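CBS domain-containing protein (Listeria monocytogenes, PDB 6XNV) binds the cyclic dinucleotide c-di-AMP through paired CBS motifs and probably acts as a sensor of this bacterial second messenger. Local coordinates at residues A38-G43 / I61-F66; F68-L73 / C130-D135; H126-V131 / E139-R144. One frame throughout, in Å; residues are numbered along the deposited sequence.

Followed from the N terminus, contact 1 comes first: 61-66 returns beside 38-43 after helix 46-56 and closes a short beta-alpha-beta loop. Strand 60-64 then leads through a short loop into strand 70-75, where contact 2 opens. Its loop is the longest and shuts only when the chain reaches 130-135. Contact 3 begins on strand 128-132, which also carries 130-135, and is closed by the next one, 138-143, as a hairpin. Contacts 1 and 2 follow in series, while contacts 2 and 3 share Cys130 and Val131. Contacts 1 and 3 each pair two strands within one of the two sheets, and contact 2 packs the two sheets together. Contacts 1 and 3 both touch the bound c-di-AMP.

Contact 1. Residues A38-G43 / I61-F66; sequences AHVQLG and IPVLDF. With 2BA ((2R,3R,3aS,5R,7aR,9R,10R,10aS,12R,14aR)-2,9-bis(6-amino-9H-purin-9-yl)octahydro-2H,7H-difuro[3,2-d:3',2'-j][1,3,7,9,2,8 ]tetraoxadiphosphacyclododecine-3,5,10,12-tetrol 5,12-dioxide), chain C.
Strands 40-41 and 60-64 run parallel side by side within 38-43 and 61-66, the two ends of a beta-alpha-beta crossover through helix 46-56, in a protein of the CBS family. Val40 pairs with Val63 and Gln41 with Leu64. Val40 N gives a hydrogen bond to Pro62 O at 3.1 Å, and Leu64 N returns one to Val40 O at 3.0 Å. Leu42 N then donates to Leu64 O. The side chains of Val40 and Val63 share the face that touches Val99. There Val40 CG1 meets Ile61 CD1 at 3.5 Å, the two side chains crossing at about a right angle. Gln41 and Leu64 lie on the other face. Just before the strand, His39 CG sits between its backbone N and carbonyl carbon (chi1 59°). This turns one ring face to Leu64, whose CD1 sits over it, 3.6 Å from the centroid, in a CH-pi contact. His39 ND1 is held by Val37 O. The Gln41 chain bends at chi2 (-88°) and its NE2 makes a weak hydrogen bond to Asp65 O. The start of the pair reaches c-di-AMP: Ile61 CG2 lies 3.6 Å from adenine C2, and Ala38 N donates to adenine N1 at 3.1 Å.

Contact 2. Residues F68-L73 / C130-D135; sequences FKLHGL and CVVDSD
Leu70 carries its CG anti to the backbone N (chi1 175°), and with chi2 at 64° the two torsions together direct CD2 toward Cys130 and Val132. Cys130 SG stands anti to its own carbonyl carbon (chi1 -61°) and comes near both Leu70 and Leu73. The contact joins the two beta sheets of a CBS pair, face against face. Strands 70-73 and 130-132 run nearly antiparallel, but their axes stay 9.8 Å apart. At this spacing the strands meet through side chains and not as backbone-paired neighbours. Leu70 CD2 makes two of the contacts: it lies 3.6 Å from Cys130 CB and 3.8 Å from Val132 CG1. The side chains of Leu70 and Val132 cross at about a right angle. Leu70, Leu73, Cys130 and Val132 are all buried. Pro62 and Leu64 of the neighbouring strand, together with Phe107, also pack on Leu70. At the outer end the contact thins to Lys69 CG, 4.1 Å from Asp135 O. The turn that carries Asp135 is an Asx turn. Asp133 OD1 accepts from Asp135 N at 3.0 Å, met from above the carboxylate plane, and also from His137 N. At the buried end, Leu73 CD2 lies 3.9 Å from Cys130 SG.

Contact 3. Residues H126-V131 / E139-R144; sequences HPFVCV and EGIVTR. With 2BA ((2R,3R,3aS,5R,7aR,9R,10R,10aS,12R,14aR)-2,9-bis(6-amino-9H-purin-9-yl)octahydro-2H,7H-difuro[3,2-d:3',2'-j][1,3,7,9,2,8 ]tetraoxadiphosphacyclododecine-3,5,10,12-tetrol 5,12-dioxide), chain C.
Phe128 and Ile141 touch on the face of the strand pair that looks onto the ligand. Phe128 CD2 lies 4.0 Å from Ile141 CG2, the side chains crossing obliquely. Phe128 CG sits between its backbone N and carbonyl carbon (chi1 74°). This places the ring beside a ribose of c-di-AMP, with CD1 3.0 Å from O4'. Ile141 CD1 reaches C8 of the adenine. Thr143 lies on the same face: its CG2 packs on Phe128 CB, and its CB lies 3.3 Å from phosphate oxygen O2P.

The backbone behind these side chains is an antiparallel beta hairpin, strands 128-132 and 138-143 of the CBS motif. Val129 and Val142 form a hydrogen-bonded pair: Val129 N donates to Val142 O and Val142 N to Val129 O, each at 3.0 Å. Their side chains lie on the other face, against helix 116-123. Near the turn, Glu139 and Gly140 both face Val131 in a classic beta bulge. Val131 N binds Gly140 O at 2.8 Å in an almost straight bond (175°), and Glu139 N binds Val131 O.

At the opposite end Arg144 N donates to Pro127 O at 3.0 Å. The Arg144 chain is extended from CG to NE and runs along Pro127, whose CA lies over one face of the guanidinium group. Leu123 O accepts from NE. Arg144 NH2 forms a salt bridge to phosphate oxygen O2P1 of a second c-di-AMP molecule, and the side chain packs on Leu148 of the second subunit.

Contact 1. Residues A38-G43 / I61-F66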
loop_
_atom_site.group_PDB
_atom_site.type_symbol
_atom_site.label_atom_id
_atom_site.label_comp_id
_atom_site.label_asym_id
_atom_site.label_seq_id
_atom_site.Cartn_x
_atom_site.Cartn_y
_atom_site.Cartn_z
ATOM N N ALA A 38 10.286 1.351 -9.331
ATOM C CA ALA A 38 10.341 2.793 -9.149
ATOM C C ALA A 38 11.028 3.134 -7.833
ATOM O O ALA A 38 10.890 2.420 -6.836
ATOM C CB ALA A 38 8.939 3.401 -9.168
ATOM N N HIS A 39 11.763 4.248 -7.839
ATOM C CA HIS A 39 12.479 4.717 -6.660
ATOM C C HIS A 39 12.703 6.213 -6.764
ATOM O O HIS A 39 12.691 6.784 -7.850
ATOM C CB HIS A 39 13.832 4.027 -6.518
ATOM C CG HIS A 39 14.721 4.233 -7.700
ATOM N ND1 HIS A 39 14.551 3.550 -8.885
ATOM C CD2 HIS A 39 15.772 5.063 -7.890
ATOM C CE1 HIS A 39 15.473 3.938 -9.748
ATOM N NE2 HIS A 39 16.228 4.852 -9.167
ATOM N N VAL A 40 12.946 6.845 -5.626
ATOM C CA VAL A 40 13.363 8.241 -5.623
ATOM C C VAL A 40 14.811 8.283 -5.196
ATOM O O VAL A 40 15.317 7.374 -4.534
ATOM C CB VAL A 40 12.514 9.148 -4.714
ATOM C CG1 VAL A 40 11.037 8.831 -4.878
ATOM C CG2 VAL A 40 12.929 8.971 -3.281
ATOM N N GLN A 41 15.478 9.362 -5.578
ATOM C CA GLN A 41 16.895 9.533 -5.326
ATOM C C GLN A 41 17.122 10.416 -4.109
ATOM O O GLN A 41 16.357 11.343 -3.842
ATOM C CB GLN A 41 17.577 10.151 -6.543
ATOM C CG GLN A 41 17.720 9.181 -7.694
ATOM C CD GLN A 41 19.008 8.391 -7.602
ATOM O OE1 GLN A 41 20.056 8.930 -7.226
ATOM N NE2 GLN A 41 18.938 7.105 -7.922
ATOM N N LEU A 42 18.200 10.121 -3.394
ATOM C CA LEU A 42 18.662 10.942 -2.281
ATOM C C LEU A 42 18.779 12.404 -2.680
ATOM O O LEU A 42 19.094 12.738 -3.827
ATOM C CB LEU A 42 20.030 10.462 -1.817
ATOM C CG LEU A 42 20.085 9.473 -0.671
ATOM C CD1 LEU A 42 21.541 9.340 -0.217
ATOM C CD2 LEU A 42 19.185 9.921 0.464
ATOM N N GLY A 43 18.552 13.284 -1.710
ATOM C CA GLY A 43 18.724 14.701 -1.925
ATOM C C GLY A 43 17.527 15.420 -2.494
ATOM O O GLY A 43 17.417 16.639 -2.322
ATOM N N ILE A 61 8.178 2.942 -1.884
ATOM C CA ILE A 61 9.240 2.664 -2.847
ATOM C C ILE A 61 10.601 2.938 -2.220
ATOM O O ILE A 61 10.713 3.693 -1.242
ATOM C CB ILE A 61 9.090 3.486 -4.150
ATOM C CG1 ILE A 61 9.222 4.979 -3.853
ATOM C CG2 ILE A 61 7.797 3.138 -4.890
ATOM C CD1 ILE A 61 9.224 5.792 -5.113
ATOM N N PRO A 62 11.658 2.338 -2.762
ATOM C CA PRO A 62 12.990 2.555 -2.197
ATOM C C PRO A 62 13.557 3.928 -2.529
ATOM O O PRO A 62 13.153 4.619 -3.472
ATOM C CB PRO A 62 13.834 1.441 -2.818
ATOM C CG PRO A 62 13.081 0.945 -3.953
ATOM C CD PRO A 62 11.634 1.168 -3.655
ATOM N N VAL A 63 14.499 4.318 -1.685
ATOM C CA VAL A 63 15.327 5.492 -1.880
ATOM C C VAL A 63 16.723 5.008 -2.213
ATOM O O VAL A 63 17.342 4.303 -1.404
ATOM C CB VAL A 63 15.351 6.371 -0.622
ATOM C CG1 VAL A 63 16.167 7.617 -0.881
ATOM C CG2 VAL A 63 13.927 6.662 -0.169
ATOM N N LEU A 64 17.229 5.388 -3.385
ATOM C CA LEU A 64 18.577 5.026 -3.804
ATOM C C LEU A 64 19.437 6.274 -3.995
ATOM O O LEU A 64 18.937 7.369 -4.258
ATOM C CB LEU A 64 18.559 4.218 -5.113
ATOM C CG LEU A 64 17.640 2.999 -5.179
ATOM C CD1 LEU A 64 17.624 2.393 -6.578
ATOM C CD2 LEU A 64 18.052 1.981 -4.117
ATOM N N ASP A 65 20.749 6.082 -3.897
ATOM C CA ASP A 65 21.714 7.126 -4.189
ATOM C C ASP A 65 22.225 6.971 -5.620
ATOM O O ASP A 65 21.832 6.053 -6.359
ATOM C CB ASP A 65 22.865 7.141 -3.162
ATOM C CG ASP A 65 23.801 5.912 -3.241
ATOM O OD1 ASP A 65 23.850 5.178 -4.259
ATOM O OD2 ASP A 65 24.516 5.692 -2.239
ATOM N N PHE A 66 23.129 7.877 -6.009
ATOM C CA PHE A 66 23.604 7.893 -7.380
ATOM C C PHE A 66 24.445 6.674 -7.726
ATOM O O PHE A 66 24.754 6.472 -8.902
ATOM C CB PHE A 66 24.378 9.189 -7.649
ATOM C CG PHE A 66 25.777 9.170 -7.149
ATOM C CD1 PHE A 66 26.047 9.281 -5.793
ATOM C CD2 PHE A 66 26.834 9.041 -8.033
ATOM C CE1 PHE A 66 27.354 9.251 -5.334
ATOM C CE2 PHE A 66 28.129 9.022 -7.583
ATOM C CZ PHE A 66 28.392 9.127 -6.234
HETATM P P 2BA C . 2.626 -6.414 -4.846
HETATM O O1P 2BA C . 2.955 -6.607 -6.297
HETATM O O2P 2BA C . 2.858 -7.553 -3.873
HETATM O "O5'" 2BA C . 3.498 -5.146 -4.318
HETATM C "C5'" 2BA C . 3.744 -4.991 -2.926
HETATM C "C4'" 2BA C . 4.334 -3.619 -2.663
HETATM O "O4'" 2BA C . 5.692 -3.607 -3.134
HETATM C "C3'" 2BA C . 3.633 -2.500 -3.422
HETATM O "O3'" 2BA C . 2.557 -1.992 -2.661
HETATM C "C2'" 2BA C . 4.751 -1.485 -3.569
HETATM O "O2'" 2BA C . 5.038 -0.799 -2.350
HETATM C "C1'" 2BA C . 5.978 -2.343 -3.741
HETATM N N9 2BA C . 6.211 -2.553 -5.177
HETATM C C8 2BA C . 5.822 -3.617 -5.901
HETATM N N7 2BA C . 6.204 -3.495 -7.199
HETATM C C5 2BA C . 6.845 -2.325 -7.307
HETATM C C6 2BA C . 7.522 -1.583 -8.387
HETATM N N6 2BA C . 7.594 -2.048 -9.659
HETATM N N1 2BA C . 8.071 -0.397 -8.052
HETATM C C2 2BA C . 8.022 0.105 -6.812
HETATM N N3 2BA C . 7.434 -0.517 -5.788
HETATM C C4 2BA C . 6.841 -1.714 -5.972
HETATM P P1 2BA C . 1.367 -1.116 -3.269
HETATM O O1P1 2BA C . 1.858 -0.006 -4.172
HETATM O O2P1 2BA C . 0.533 -0.852 -2.068
HETATM O "O5'1" 2BA C . 0.665 -2.244 -4.188
HETATM C "C5'1" 2BA C . -0.180 -3.226 -3.590
HETATM C "C4'1" 2BA C . -0.607 -4.239 -4.654
HETATM O "O4'1" 2BA C . -1.396 -3.629 -5.696
HETATM C "C3'1" 2BA C . 0.589 -4.836 -5.371
HETATM O "O3'1" 2BA C . 1.112 -5.928 -4.633
HETATM C "C2'1" 2BA C . 0.032 -5.225 -6.728
HETATM O "O2'1" 2BA C . -0.387 -6.608 -6.690
HETATM C "C1'1" 2BA C . -1.153 -4.273 -6.940
HETATM N N91 2BA C . -0.656 -3.291 -7.899
HETATM C C81 2BA C . -0.309 -2.012 -7.659
HETATM N N71 2BA C . 0.166 -1.440 -8.809
HETATM C C51 2BA C . 0.121 -2.354 -9.792
HETATM C C61 2BA C . 0.468 -2.445 -11.225
HETATM N N61 2BA C . 0.964 -1.401 -11.921
HETATM N N11 2BA C . 0.265 -3.618 -11.858
HETATM C C21 2BA C . -0.218 -4.691 -11.232
HETATM N N31 2BA C . -0.560 -4.679 -9.937
HETATM C C41 2BA C . -0.414 -3.569 -9.176
#

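Contact 2. Residues F68-L73 / C130-D135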
loop_
_atom_site.group_PDB
_atom_site.type_symbol
_atom_site.label_atom_id
_atom_site.label_comp_id
_atom_site.label_asym_id
_atom_site.label_seq_id
_atom_site.Cartn_x
_atom_site.Cartn_y
_atom_site.Cartn_z
ATOM N N PHE A 68 23.322 3.562 -6.738
ATOM C CA PHE A 68 22.361 2.487 -6.560
ATOM C C PHE A 68 22.464 1.842 -5.188
ATOM O O PHE A 68 22.052 0.692 -5.014
ATOM C CB PHE A 68 22.492 1.421 -7.660
ATOM C CG PHE A 68 21.388 1.463 -8.667
ATOM C CD1 PHE A 68 21.019 2.668 -9.248
ATOM C CD2 PHE A 68 20.702 0.297 -9.028
ATOM C CE1 PHE A 68 19.990 2.721 -10.179
ATOM C CE2 PHE A 68 19.674 0.338 -9.957
ATOM C CZ PHE A 68 19.312 1.558 -10.536
ATOM N N LYS A 69 23.018 2.537 -4.202
ATOM C CA LYS A 69 22.974 2.014 -2.847
ATOM C C LYS A 69 21.594 2.258 -2.255
ATOM O O LYS A 69 20.981 3.312 -2.479
ATOM C CB LYS A 69 24.044 2.653 -1.971
ATOM C CG LYS A 69 24.257 1.935 -0.642
ATOM C CD LYS A 69 24.956 2.832 0.404
ATOM C CE LYS A 69 24.631 2.396 1.828
ATOM N NZ LYS A 69 25.850 1.923 2.519
ATOM N N LEU A 70 21.101 1.277 -1.505
ATOM C CA LEU A 70 19.798 1.388 -0.859
ATOM C C LEU A 70 19.941 2.142 0.455
ATOM O O LEU A 70 20.767 1.777 1.291
ATOM C CB LEU A 70 19.196 0.010 -0.608
ATOM C CG LEU A 70 17.883 -0.013 0.163
ATOM C CD1 LEU A 70 16.785 0.681 -0.638
ATOM C CD2 LEU A 70 17.519 -1.474 0.469
ATOM N N HIS A 71 19.136 3.187 0.635
ATOM C CA HIS A 71 19.182 3.953 1.870
ATOM C C HIS A 71 17.896 3.952 2.664
ATOM O O HIS A 71 17.958 4.140 3.882
ATOM C CB HIS A 71 19.550 5.408 1.593
ATOM C CG HIS A 71 20.980 5.596 1.227
ATOM N ND1 HIS A 71 21.942 5.952 2.148
ATOM C CD2 HIS A 71 21.623 5.450 0.045
ATOM C CE1 HIS A 71 23.113 6.041 1.542
ATOM N NE2 HIS A 71 22.947 5.743 0.265
ATOM N N GLY A 72 16.737 3.788 2.023
ATOM C CA GLY A 72 15.501 3.947 2.768
ATOM C C GLY A 72 14.304 3.463 1.977
ATOM O O GLY A 72 14.425 2.972 0.849
ATOM N N LEU A 73 13.134 3.592 2.608
ATOM C CA LEU A 73 11.845 3.447 1.946
ATOM C C LEU A 73 11.013 4.695 2.238
ATOM O O LEU A 73 11.049 5.224 3.352
ATOM C CB LEU A 73 11.105 2.181 2.427
ATOM C CG LEU A 73 11.869 0.851 2.564
ATOM C CD1 LEU A 73 11.053 -0.189 3.359
ATOM C CD2 LEU A 73 12.261 0.293 1.194
ATOM N N CYS A 130 13.447 -5.593 -0.037
ATOM C CA CYS A 130 14.545 -5.352 -0.957
ATOM C C CYS A 130 15.607 -6.454 -0.855
ATOM O O CYS A 130 15.874 -7.000 0.220
ATOM C CB CYS A 130 15.162 -3.982 -0.667
ATOM S SG CYS A 130 14.009 -2.571 -0.880
ATOM N N VAL A 131 16.227 -6.783 -1.979
ATOM C CA VAL A 131 17.403 -7.644 -1.985
ATOM C C VAL A 131 18.584 -6.790 -2.411
ATOM O O VAL A 131 18.472 -5.984 -3.340
ATOM C CB VAL A 131 17.206 -8.867 -2.893
ATOM C CG1 VAL A 131 16.652 -8.429 -4.166
ATOM C CG2 VAL A 131 18.536 -9.593 -3.145
ATOM N N VAL A 132 19.690 -6.918 -1.690
ATOM C CA VAL A 132 20.888 -6.136 -1.943
ATOM C C VAL A 132 22.062 -7.091 -2.058
ATOM O O VAL A 132 21.975 -8.259 -1.669
ATOM C CB VAL A 132 21.145 -5.100 -0.830
ATOM C CG1 VAL A 132 19.926 -4.215 -0.656
ATOM C CG2 VAL A 132 21.450 -5.814 0.456
ATOM N N ASP A 133 23.167 -6.585 -2.613
ATOM C CA ASP A 133 24.413 -7.339 -2.587
ATOM C C ASP A 133 25.174 -6.967 -1.318
ATOM O O ASP A 133 24.653 -6.274 -0.441
ATOM C CB ASP A 133 25.217 -7.152 -3.882
ATOM C CG ASP A 133 25.719 -5.716 -4.117
ATOM O OD1 ASP A 133 25.751 -4.887 -3.183
ATOM O OD2 ASP A 133 26.109 -5.430 -5.274
ATOM N N SER A 134 26.407 -7.443 -1.185
ATOM C CA SER A 134 27.136 -7.245 0.063
ATOM C C SER A 134 27.589 -5.808 0.272
ATOM O O SER A 134 27.976 -5.463 1.390
ATOM C CB SER A 134 28.337 -8.189 0.138
ATOM O OG SER A 134 27.985 -9.490 -0.304
ATOM N N ASP A 135 27.536 -4.959 -0.755
ATOM C CA ASP A 135 27.823 -3.539 -0.596
ATOM C C ASP A 135 26.548 -2.717 -0.542
ATOM O O ASP A 135 26.587 -1.495 -0.734
ATOM C CB ASP A 135 28.733 -3.036 -1.722
ATOM C CG ASP A 135 30.105 -3.691 -1.700
ATOM O OD1 ASP A 135 30.715 -3.742 -0.604
ATOM O OD2 ASP A 135 30.557 -4.170 -2.769
#

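Contact 3. Residues H126-V131 / E139-R144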
loop_
_atom_site.group_PDB
_atom_site.type_symbol
_atom_site.label_atom_id
_atom_site.label_comp_id
_atom_site.label_asym_id
_atom_site.label_seq_id
_atom_site.Cartn_x
_atom_site.Cartn_y
_atom_site.Cartn_z
ATOM N N HIS A 126 5.613 -7.359 5.824
ATOM C CA HIS A 126 6.166 -6.424 4.850
ATOM C C HIS A 126 5.621 -6.783 3.480
ATOM O O HIS A 126 5.860 -7.909 3.004
ATOM C CB HIS A 126 7.702 -6.446 4.838
ATOM C CG HIS A 126 8.305 -6.042 6.138
ATOM N ND1 HIS A 126 8.652 -6.954 7.111
ATOM C CD2 HIS A 126 8.570 -4.818 6.649
ATOM C CE1 HIS A 126 9.124 -6.307 8.162
ATOM N NE2 HIS A 126 9.081 -5.009 7.910
ATOM N N PRO A 127 4.911 -5.872 2.809
ATOM C CA PRO A 127 4.422 -6.163 1.450
ATOM C C PRO A 127 5.527 -6.471 0.474
ATOM O O PRO A 127 5.252 -7.084 -0.556
ATOM C CB PRO A 127 3.680 -4.874 1.047
ATOM C CG PRO A 127 3.304 -4.243 2.359
ATOM C CD PRO A 127 4.463 -4.558 3.298
ATOM N N PHE A 128 6.762 -6.054 0.743
ATOM C CA PHE A 128 7.891 -6.392 -0.110
ATOM C C PHE A 128 9.159 -6.210 0.699
ATOM O O PHE A 128 9.181 -5.455 1.681
ATOM C CB PHE A 128 7.945 -5.522 -1.366
ATOM C CG PHE A 128 8.406 -4.098 -1.106
ATOM C CD1 PHE A 128 7.493 -3.103 -0.753
ATOM C CD2 PHE A 128 9.750 -3.757 -1.206
ATOM C CE1 PHE A 128 7.903 -1.799 -0.538
ATOM C CE2 PHE A 128 10.175 -2.461 -0.957
ATOM C CZ PHE A 128 9.252 -1.476 -0.631
ATOM N N VAL A 129 10.229 -6.877 0.244
ATOM C CA VAL A 129 11.549 -6.788 0.861
ATOM C C VAL A 129 12.598 -6.597 -0.222
ATOM O O VAL A 129 12.649 -7.358 -1.195
ATOM C CB VAL A 129 11.888 -8.029 1.703
ATOM C CG1 VAL A 129 13.321 -7.903 2.238
ATOM C CG2 VAL A 129 10.875 -8.184 2.844
ATOM N N CYS A 130 13.447 -5.593 -0.037
ATOM C CA CYS A 130 14.545 -5.352 -0.957
ATOM C C CYS A 130 15.607 -6.454 -0.855
ATOM O O CYS A 130 15.874 -7.000 0.220
ATOM C CB CYS A 130 15.162 -3.982 -0.667
ATOM S SG CYS A 130 14.009 -2.571 -0.880
ATOM N N VAL A 131 16.227 -6.783 -1.979
ATOM C CA VAL A 131 17.403 -7.644 -1.985
ATOM C C VAL A 131 18.584 -6.790 -2.411
ATOM O O VAL A 131 18.472 -5.984 -3.340
ATOM C CB VAL A 131 17.206 -8.867 -2.893
ATOM C CG1 VAL A 131 16.652 -8.429 -4.166
ATOM C CG2 VAL A 131 18.536 -9.593 -3.145
ATOM N N GLU A 139 19.360 -4.656 -5.739
ATOM C CA GLU A 139 19.218 -5.578 -6.861
ATOM C C GLU A 139 17.779 -5.823 -7.283
ATOM O O GLU A 139 17.546 -6.197 -8.436
ATOM C CB GLU A 139 19.887 -6.920 -6.534
ATOM C CG GLU A 139 21.383 -6.738 -6.372
ATOM C CD GLU A 139 22.184 -7.955 -6.741
ATOM O OE1 GLU A 139 21.838 -9.052 -6.254
ATOM O OE2 GLU A 139 23.158 -7.807 -7.525
ATOM N N GLY A 140 16.816 -5.593 -6.408
ATOM C CA GLY A 140 15.433 -5.838 -6.752
ATOM C C GLY A 140 14.624 -6.039 -5.488
ATOM O O GLY A 140 15.090 -5.759 -4.376
ATOM N N ILE A 141 13.392 -6.534 -5.679
ATOM C CA ILE A 141 12.504 -6.766 -4.547
ATOM C C ILE A 141 11.780 -8.101 -4.688
ATOM O O ILE A 141 11.680 -8.682 -5.773
ATOM C CB ILE A 141 11.484 -5.615 -4.365
ATOM C CG1 ILE A 141 10.443 -5.640 -5.496
ATOM C CG2 ILE A 141 12.207 -4.234 -4.274
ATOM C CD1 ILE A 141 9.381 -4.549 -5.396
ATOM N N VAL A 142 11.285 -8.583 -3.553
ATOM C CA VAL A 142 10.454 -9.773 -3.474
ATOM C C VAL A 142 9.133 -9.341 -2.862
ATOM O O VAL A 142 9.116 -8.795 -1.758
ATOM C CB VAL A 142 11.123 -10.871 -2.632
ATOM C CG1 VAL A 142 10.228 -12.099 -2.565
ATOM C CG2 VAL A 142 12.501 -11.205 -3.200
ATOM N N THR A 143 8.032 -9.577 -3.567
ATOM C CA THR A 143 6.743 -9.056 -3.140
ATOM C C THR A 143 5.844 -10.184 -2.658
ATOM O O THR A 143 6.051 -11.355 -2.989
ATOM C CB THR A 143 6.048 -8.311 -4.280
ATOM O OG1 THR A 143 5.819 -9.224 -5.359
ATOM C CG2 THR A 143 6.909 -7.135 -4.772
ATOM N N ARG A 144 4.841 -9.804 -1.853
ATOM C CA ARG A 144 3.811 -10.748 -1.446
ATOM C C ARG A 144 3.167 -11.394 -2.649
ATOM O O ARG A 144 2.813 -12.579 -2.605
ATOM C CB ARG A 144 2.711 -10.060 -0.632
ATOM C CG ARG A 144 3.049 -9.762 0.772
ATOM C CD ARG A 144 2.031 -8.845 1.382
ATOM N NE ARG A 144 2.254 -8.764 2.817
ATOM C CZ ARG A 144 1.484 -8.095 3.663
ATOM N NH1 ARG A 144 1.772 -8.114 4.953
ATOM N NH2 ARG A 144 0.421 -7.421 3.221
HETATM P P 2BA C . 2.626 -6.414 -4.846
HETATM O O1P 2BA C . 2.955 -6.607 -6.297
HETATM O O2P 2BA C . 2.858 -7.553 -3.873
HETATM O "O5'" 2BA C . 3.498 -5.146 -4.318
HETATM C "C5'" 2BA C . 3.744 -4.991 -2.926
HETATM C "C4'" 2BA C . 4.334 -3.619 -2.663
HETATM O "O4'" 2BA C . 5.692 -3.607 -3.134
HETATM C "C3'" 2BA C . 3.633 -2.500 -3.422
HETATM O "O3'" 2BA C . 2.557 -1.992 -2.661
HETATM C "C2'" 2BA C . 4.751 -1.485 -3.569
HETATM O "O2'" 2BA C . 5.038 -0.799 -2.350
HETATM C "C1'" 2BA C . 5.978 -2.343 -3.741
HETATM N N9 2BA C . 6.211 -2.553 -5.177
HETATM C C8 2BA C . 5.822 -3.617 -5.901
HETATM N N7 2BA C . 6.204 -3.495 -7.199
HETATM C C5 2BA C . 6.845 -2.325 -7.307
HETATM C C6 2BA C . 7.522 -1.583 -8.387
HETATM N N6 2BA C . 7.594 -2.048 -9.659
HETATM N N1 2BA C . 8.071 -0.397 -8.052
HETATM C C2 2BA C . 8.022 0.105 -6.812
HETATM N N3 2BA C . 7.434 -0.517 -5.788
HETATM C C4 2BA C . 6.841 -1.714 -5.972
HETATM P P1 2BA C . 1.367 -1.116 -3.269
HETATM O O1P1 2BA C . 1.858 -0.006 -4.172
HETATM O O2P1 2BA C . 0.533 -0.852 -2.068
HETATM O "O5'1" 2BA C . 0.665 -2.244 -4.188
HETATM C "C5'1" 2BA C . -0.180 -3.226 -3.590
HETATM C "C4'1" 2BA C . -0.607 -4.239 -4.654
HETATM O "O4'1" 2BA C . -1.396 -3.629 -5.696
HETATM C "C3'1" 2BA C . 0.589 -4.836 -5.371
HETATM O "O3'1" 2BA C . 1.112 -5.928 -4.633
HETATM C "C2'1" 2BA C . 0.032 -5.225 -6.728
HETATM O "O2'1" 2BA C . -0.387 -6.608 -6.690
HETATM C "C1'1" 2BA C . -1.153 -4.273 -6.940
HETATM N N91 2BA C . -0.656 -3.291 -7.899
HETATM C C81 2BA C . -0.309 -2.012 -7.659
HETATM N N71 2BA C . 0.166 -1.440 -8.809
HETATM C C51 2BA C . 0.121 -2.354 -9.792
HETATM C C61 2BA C . 0.468 -2.445 -11.225
HETATM N N61 2BA C . 0.964 -1.401 -11.921
HETATM N N11 2BA C . 0.265 -3.618 -11.858
HETATM C C21 2BA C . -0.218 -4.691 -11.232
HETATM N N31 2BA C . -0.560 -4.679 -9.937
HETATM C C41 2BA C . -0.414 -3.569 -9.176
#